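Local atomic coordinates of avidin-related protein 2 (Gallus gallus, PDB entry 1WBI), a protein that binds biotin in a pocket inside its beta barrel, as a four-chain member of the avidin family. Residues Trp13-Asp16 against Leu17-Met21; Phe85-Arg88 against Ser89-Val93. All coordinates share one frame; numbering follows the deposited sequence.

Contact 1. Residues Trp13-Asp16 against Leu17-Met21; sequences WDND and LGSIM. With BTN (biotin), chain I.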
ATOM      1  N   TRP A  13      -6.905  12.859  19.626  1.00 13.66           N
ATOM      2  CA  TRP A  13      -6.083  11.678  19.372  1.00 14.86           C
ATOM      3  C   TRP A  13      -4.648  12.092  19.009  1.00 15.41           C
ATOM      4  O   TRP A  13      -4.480  13.040  18.252  1.00 16.14           O
ATOM      5  CB  TRP A  13      -6.678  10.867  18.194  1.00 14.51           C
ATOM      6  CG  TRP A  13      -8.083  10.413  18.378  1.00 13.61           C
ATOM      7  CD1 TRP A  13      -9.232  11.091  18.048  1.00 14.02           C
ATOM      8  CD2 TRP A  13      -8.508   9.159  18.917  1.00 13.23           C
ATOM      9  NE1 TRP A  13     -10.325  10.352  18.386  1.00 14.44           N
ATOM     10  CE2 TRP A  13      -9.910   9.154  18.913  1.00 12.48           C
ATOM     11  CE3 TRP A  13      -7.836   8.053  19.419  1.00 12.11           C
ATOM     12  CZ2 TRP A  13     -10.667   8.047  19.384  1.00 13.50           C
ATOM     13  CZ3 TRP A  13      -8.568   6.953  19.885  1.00 14.43           C
ATOM     14  CH2 TRP A  13      -9.972   6.971  19.872  1.00 12.78           C
ATOM     15  N   ASP A  14      -3.662  11.365  19.530  1.00 13.79           N
ATOM     16  CA  ASP A  14      -2.262  11.492  19.210  1.00 14.89           C
ATOM     17  C   ASP A  14      -1.890  10.347  18.287  1.00 13.52           C
ATOM     18  O   ASP A  14      -2.442   9.275  18.451  1.00 13.09           O
ATOM     19  CB  ASP A  14      -1.384  11.229  20.494  1.00 15.91           C
ATOM     20  CG  ASP A  14      -1.484  12.321  21.552  1.00 19.20           C
ATOM     21  OD1 ASP A  14      -1.286  13.495  21.207  1.00 24.79           O
ATOM     22  OD2 ASP A  14      -1.785  11.979  22.717  1.00 22.10           O
ATOM     23  N   ASN A  15      -0.921  10.489  17.387  1.00 12.52           N
ATOM     24  CA  ASN A  15      -0.334   9.311  16.743  1.00 12.95           C
ATOM     25  C   ASN A  15       1.138   9.175  16.934  1.00 13.19           C
ATOM     26  O   ASN A  15       1.787  10.070  17.558  1.00 12.52           O
ATOM     27  CB  ASN A  15      -0.752   9.180  15.253  1.00 12.98           C
ATOM     28  CG  ASN A  15      -0.010  10.115  14.296  1.00 13.33           C
ATOM     29  OD1 ASN A  15       1.051  10.671  14.601  1.00 13.04           O
ATOM     30  ND2 ASN A  15      -0.583  10.277  13.115  1.00 11.66           N
ATOM     31  N   ASP A  16       1.679   8.073  16.411  1.00 12.52           N
ATOM     32  CA  ASP A  16       3.079   7.706  16.645  1.00 14.25           C
ATOM     33  C   ASP A  16       4.096   8.560  15.877  1.00 14.88           C
ATOM     34  O   ASP A  16       5.297   8.362  16.063  1.00 18.73           O
ATOM     35  CB  ASP A  16       3.288   6.239  16.308  0.50 14.12           C
ATOM     36  CG  ASP A  16       2.881   5.926  14.886  0.50 14.62           C
ATOM     37  OD1 ASP A  16       1.664   6.061  14.573  0.50 12.04           O
ATOM     38  OD2 ASP A  16       3.776   5.568  14.097  0.50 19.57           O
ATOM     39  N   LEU A  17       3.662   9.475  15.028  1.00 14.74           N
ATOM     40  CA  LEU A  17       4.575  10.456  14.446  1.00 15.37           C
ATOM     41  C   LEU A  17       4.499  11.790  15.161  1.00 15.61           C
ATOM     42  O   LEU A  17       5.150  12.737  14.745  1.00 18.86           O
ATOM     43  CB  LEU A  17       4.277  10.673  12.964  1.00 15.32           C
ATOM     44  CG  LEU A  17       4.603   9.490  12.071  1.00 15.80           C
ATOM     45  CD1 LEU A  17       4.057   9.708  10.688  1.00 13.52           C
ATOM     46  CD2 LEU A  17       6.124   9.195  11.974  1.00 19.77           C
ATOM     47  N   GLY A  18       3.746  11.891  16.256  1.00 14.85           N
ATOM     48  CA  GLY A  18       3.547  13.163  16.938  1.00 14.71           C
ATOM     49  C   GLY A  18       2.416  14.031  16.432  1.00 15.45           C
ATOM     50  O   GLY A  18       2.189  15.129  16.915  1.00 15.25           O
ATOM     51  N   SER A  19       1.658  13.551  15.442  1.00 13.15           N
ATOM     52  CA  SER A  19       0.550  14.283  14.959  1.00 12.86           C
ATOM     53  C   SER A  19      -0.639  14.218  15.927  1.00 12.84           C
ATOM     54  O   SER A  19      -0.678  13.375  16.824  1.00 12.89           O
ATOM     55  CB  SER A  19       0.124  13.781  13.573  1.00 11.92           C
ATOM     56  OG  SER A  19       1.174  13.868  12.655  1.00 12.78           O
ATOM     57  N   ILE A  20      -1.565  15.154  15.776  1.00 12.96           N
ATOM     58  CA  ILE A  20      -2.758  15.255  16.598  1.00 13.91           C
ATOM     59  C   ILE A  20      -3.947  15.463  15.688  1.00 13.92           C
ATOM     60  O   ILE A  20      -3.838  16.162  14.648  1.00 14.12           O
ATOM     61  CB  ILE A  20      -2.667  16.467  17.601  1.00 14.44           C
ATOM     62  CG1 ILE A  20      -1.441  16.332  18.496  1.00 16.13           C
ATOM     63  CG2 ILE A  20      -3.937  16.597  18.449  1.00 16.63           C
ATOM     64  CD1 ILE A  20      -0.850  17.696  18.964  1.00 18.83           C
ATOM     65  N   MET A  21      -5.094  14.895  16.042  1.00 12.97           N
ATOM     66  CA  MET A  21      -6.345  15.293  15.423  1.00 13.19           C
ATOM     67  C   MET A  21      -7.429  15.459  16.460  1.00 12.73           C
ATOM     68  O   MET A  21      -7.401  14.801  17.493  1.00 14.43           O
ATOM     69  CB  MET A  21      -6.794  14.320  14.348  1.00 14.11           C
ATOM     70  CG  MET A  21      -7.034  12.902  14.846  1.00 13.50           C
ATOM     71  SD  MET A  21      -7.493  11.818  13.430  1.00 13.26           S
ATOM     72  CE  MET A  21      -7.833  10.331  14.353  1.00 11.61           C
TER
HETATM   73  C11 BTN I1001       2.364  17.300   3.084  1.00 14.36           C
HETATM   74  O11 BTN I1001       2.305  18.085   2.087  1.00 15.64           O
HETATM   75  O12 BTN I1001       3.450  16.701   3.321  1.00 14.66           O
HETATM   76  C10 BTN I1001       1.122  17.145   3.899  1.00 13.71           C
HETATM   77  C9  BTN I1001       1.332  16.430   5.211  1.00 11.81           C
HETATM   78  C8  BTN I1001       1.394  14.894   5.058  1.00 10.41           C
HETATM   79  C7  BTN I1001       1.509  14.243   6.443  1.00 11.59           C
HETATM   80  C2  BTN I1001       1.467  12.682   6.456  1.00  9.92           C
HETATM   81  S1  BTN I1001      -0.122  12.004   6.217  1.00 10.03           S
HETATM   82  C6  BTN I1001       0.523  10.380   6.658  1.00 10.80           C
HETATM   83  C5  BTN I1001       1.496  10.618   7.803  1.00  8.38           C
HETATM   84  N1  BTN I1001       0.823  10.569   9.065  1.00  9.89           N
HETATM   85  C3  BTN I1001       0.902  11.764   9.653  1.00  9.37           C
HETATM   86  O3  BTN I1001       0.369  12.009  10.853  1.00 10.29           O
HETATM   87  N2  BTN I1001       1.496  12.646   8.919  1.00  9.97           N
HETATM   88  C4  BTN I1001       2.022  12.051   7.724  1.00 10.22           C
HETATM   89  O   HOH W   1       0.714  13.599  19.304  1.00 26.66           O

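Contact 2. Residues Phe85-Arg88 against Ser89-Val93; sequences FVDR and SGKEV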
ATOM      1  N   PHE A  85      -9.855  -0.507  18.216  1.00 10.27           N
ATOM      2  CA  PHE A  85      -9.878  -1.608  19.156  1.00 10.72           C
ATOM      3  C   PHE A  85      -9.997  -1.122  20.583  1.00 11.90           C
ATOM      4  O   PHE A  85      -9.515  -0.033  20.900  1.00 10.90           O
ATOM      5  CB  PHE A  85      -8.646  -2.453  18.964  1.00 10.35           C
ATOM      6  CG  PHE A  85      -8.558  -3.111  17.617  1.00 11.03           C
ATOM      7  CD1 PHE A  85      -9.249  -4.299  17.344  1.00 11.91           C
ATOM      8  CD2 PHE A  85      -7.778  -2.565  16.626  1.00 12.20           C
ATOM      9  CE1 PHE A  85      -9.145  -4.906  16.109  1.00 11.92           C
ATOM     10  CE2 PHE A  85      -7.635  -3.162  15.400  1.00 10.94           C
ATOM     11  CZ  PHE A  85      -8.337  -4.339  15.111  1.00 11.50           C
ATOM     12  N   VAL A  86     -10.616  -1.937  21.423  1.00 12.17           N
ATOM     13  CA  VAL A  86     -10.787  -1.595  22.845  1.00 12.60           C
ATOM     14  C   VAL A  86     -10.312  -2.793  23.657  1.00 13.11           C
ATOM     15  O   VAL A  86     -10.857  -3.872  23.495  1.00 12.33           O
ATOM     16  CB  VAL A  86     -12.249  -1.306  23.199  1.00 13.38           C
ATOM     17  CG1 VAL A  86     -12.344  -0.819  24.645  1.00 14.44           C
ATOM     18  CG2 VAL A  86     -12.851  -0.278  22.282  1.00 13.88           C
ATOM     19  N   ASP A  87      -9.304  -2.625  24.514  1.00 14.64           N
ATOM     20  CA  ASP A  87      -8.863  -3.715  25.355  1.00 14.79           C
ATOM     21  C   ASP A  87      -9.760  -3.833  26.611  1.00 15.24           C
ATOM     22  O   ASP A  87     -10.651  -3.026  26.824  1.00 14.15           O
ATOM     23  CB  ASP A  87      -7.329  -3.641  25.630  1.00 15.33           C
ATOM     24  CG  ASP A  87      -6.926  -2.594  26.615  1.00 18.53           C
ATOM     25  OD1 ASP A  87      -7.774  -2.084  27.387  1.00 17.48           O
ATOM     26  OD2 ASP A  87      -5.684  -2.326  26.665  1.00 22.77           O
ATOM     27  N   ARG A  88      -9.521  -4.858  27.421  1.00 17.88           N
ATOM     28  CA  ARG A  88     -10.391  -5.117  28.561  1.00 19.63           C
ATOM     29  C   ARG A  88     -10.372  -4.004  29.607  1.00 19.03           C
ATOM     30  O   ARG A  88     -11.329  -3.868  30.367  1.00 20.15           O
ATOM     31  CB  ARG A  88     -10.036  -6.451  29.201  1.00 20.98           C
ATOM     32  CG  ARG A  88      -8.714  -6.449  29.922  1.00 24.30           C
ATOM     33  CD  ARG A  88      -8.691  -7.507  31.014  1.00 28.42           C
ATOM     34  NE  ARG A  88      -7.325  -7.976  31.259  1.00 34.52           N
ATOM     35  CZ  ARG A  88      -6.697  -8.896  30.535  1.00 38.33           C
ATOM     36  NH1 ARG A  88      -7.294  -9.466  29.479  1.00 41.60           N
ATOM     37  NH2 ARG A  88      -5.455  -9.247  30.861  1.00 40.27           N
ATOM     38  N   SER A  89      -9.321  -3.188  29.608  1.00 18.66           N
ATOM     39  CA  SER A  89      -9.197  -2.047  30.526  1.00 18.50           C
ATOM     40  C   SER A  89      -9.861  -0.791  29.977  1.00 18.17           C
ATOM     41  O   SER A  89      -9.833   0.258  30.627  1.00 19.67           O
ATOM     42  CB  SER A  89      -7.732  -1.734  30.773  0.50 18.40           C
ATOM     43  OG  SER A  89      -7.180  -0.965  29.712  0.50 18.87           O
ATOM     44  N   GLY A  90     -10.404  -0.877  28.756  1.00 15.40           N
ATOM     45  CA  GLY A  90     -11.027   0.272  28.166  1.00 15.68           C
ATOM     46  C   GLY A  90     -10.110   1.104  27.277  1.00 14.80           C
ATOM     47  O   GLY A  90     -10.526   2.143  26.785  1.00 16.64           O
ATOM     48  N   LYS A  91      -8.862   0.668  27.075  1.00 15.50           N
ATOM     49  CA  LYS A  91      -7.952   1.465  26.256  1.00 15.63           C
ATOM     50  C   LYS A  91      -8.253   1.299  24.766  1.00 14.57           C
ATOM     51  O   LYS A  91      -8.274   0.182  24.252  1.00 13.37           O
ATOM     52  CB  LYS A  91      -6.490   1.127  26.550  1.00 16.37           C
ATOM     53  CG  LYS A  91      -5.525   1.985  25.731  1.00 16.48           C
ATOM     54  CD  LYS A  91      -4.079   1.598  25.963  1.00 20.06           C
ATOM     55  CE  LYS A  91      -3.139   2.424  25.091  1.00 23.67           C
ATOM     56  NZ  LYS A  91      -3.344   2.145  23.671  1.00 30.14           N
ATOM     57  N   GLU A  92      -8.482   2.421  24.113  1.00 14.20           N
ATOM     58  CA  GLU A  92      -8.758   2.510  22.662  1.00 13.31           C
ATOM     59  C   GLU A  92      -7.465   2.681  21.862  1.00 12.62           C
ATOM     60  O   GLU A  92      -6.604   3.510  22.190  1.00 13.84           O
ATOM     61  CB  GLU A  92      -9.684   3.677  22.328  1.00 13.00           C
ATOM     62  CG  GLU A  92     -11.056   3.585  22.996  1.00 14.75           C
ATOM     63  CD  GLU A  92     -11.657   4.909  23.260  1.00 15.90           C
ATOM     64  OE1 GLU A  92     -11.066   5.632  24.072  1.00 15.52           O
ATOM     65  OE2 GLU A  92     -12.681   5.248  22.658  1.00 14.26           O
ATOM     66  N   VAL A  93      -7.343   1.935  20.787  1.00 12.22           N
ATOM     67  CA  VAL A  93      -6.248   2.156  19.828  1.00 12.08           C
ATOM     68  C   VAL A  93      -6.832   2.160  18.417  1.00 11.33           C
ATOM     69  O   VAL A  93      -7.608   1.247  18.053  1.00 11.05           O
ATOM     70  CB  VAL A  93      -5.183   1.073  19.905  1.00 12.20           C
ATOM     71  CG1 VAL A  93      -4.110   1.288  18.878  1.00 11.90           C
ATOM     72  CG2 VAL A  93      -4.583   1.014  21.312  1.00 12.78           C
TER
HETATM   73  O   HOH W   2      -4.424  -1.323  28.689  1.00 32.08           O

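Contact 1. Residues Trp13-Asp16 against Leu17-Met21
Asn15 and Ser19 meet at the closed end of a beta hairpin, strands 11-15 and 20-23 of the avidin barrel, joined by a type I turn from Asn15 to Gly18. The tight part is the turn's inner side. Asn15 CG lies between its own backbone N and carbonyl carbon (chi1 77°), which folds the amide back over the turn. There Asn15 OD1 takes Leu17 N at 2.9 Å and Ser19 N at 3.1 Å, the two N-H groups arriving above opposite faces of the amide plane. These two bonds probably limit the turning of the amide, leaving Asn15 ND2 pointed at biotin O3 in a nearly straight bond (169°). A short hydroxyl suits position 19: Ser19 OG donates to biotin O3 at 2.7 Å and accepts from Ala39 N. Leu17 CD1 adds an apolar branch, 3.7 Å from biotin N1. Gly18, having no side chain, tolerates its positive phi. Further down the hairpin, Trp13 CB packs on Met21 CG. The opposite side, with Asp14 and Ile20, is looser and partly exposed; there Asp14 OD1 accepts from Gln124 NE2, and water 1 links the hairpin's two arms, donating to Asp14 OD1 at 2.8 Å and to Ser19 O at 2.9 Å.

Contact 2. Residues Phe85-Arg88 against Ser89-Val93
The carboxylate of Asp87 gathers the turn of a beta hairpin that joins strands 77-86 and 92-101 of the avidin barrel, a type I turn running from Asp87 to Gly90. Its OD1 is the hub. Lys91 N donates to Asp87 OD1 at 3.0 Å from above the carboxylate plane. In the conformer given, Ser89 OG donates to Asp87 OD1 at 2.6 Å, arriving on the syn side and only 16° out of that plane. Ser89 N adds a weak bond to the same oxygen. Aspartate suits the place because its short side chain, with CG held between the backbone N and carbonyl carbon (chi1 75°), bends back over the turn, and several donors there would probably stabilise its negative charge. The other oxygen, Asp87 OD2, lies 3.5 Å from Lys91 CB, while the ammonium end of that lysine leads away.

Backbone bonds form the next shell. Gly90 N closes the turn on Asp87 O, and the positive phi of Gly90 suits a residue with no side chain; Val86 CG1 packs 3.9 Å from Gly90 CA. Asp87 N binds Lys91 O, and beyond it Phe85 and Val93 make a hydrogen-bonded antiparallel pair. Farther out, the apolar side chains of Phe85 and Val93 pack on Asp106 and Ile107, respectively, of another subunit. On the other face, Glu92 reaches Cys7 N and forms a salt bridge with Arg123. On the solvent side of the turn, water 2 donates to Asp87 OD2 at 2.6 Å and, in the conformer given, to Ser89 OG at 3.0 Å.

Following the chain from the N terminus, contact 1 closes the turn between strands 11-15 and 20-23, the first two of the barrel. The chain then runs through strands 31-37, 50-56 and 64-70 before contact 2 closes the turn between strands 77-86 and 92-101. The two local loops lie in series, neither nested nor crossed, with centres about 17 Å apart. Contact 1 supplies part of the biotin pocket's wall; contact 2 lies farther from the chain's centre. Both reach other subunits, contact 1 through Leu17 at its turn, contact 2 through strand residues Phe85 and Val93. Strand 114-123 stands between strands 92-101 and 11-15 in the closed sheet, yet the hairpins still touch, Trp13 CH2 packing 4.1 Å from Glu92 CB.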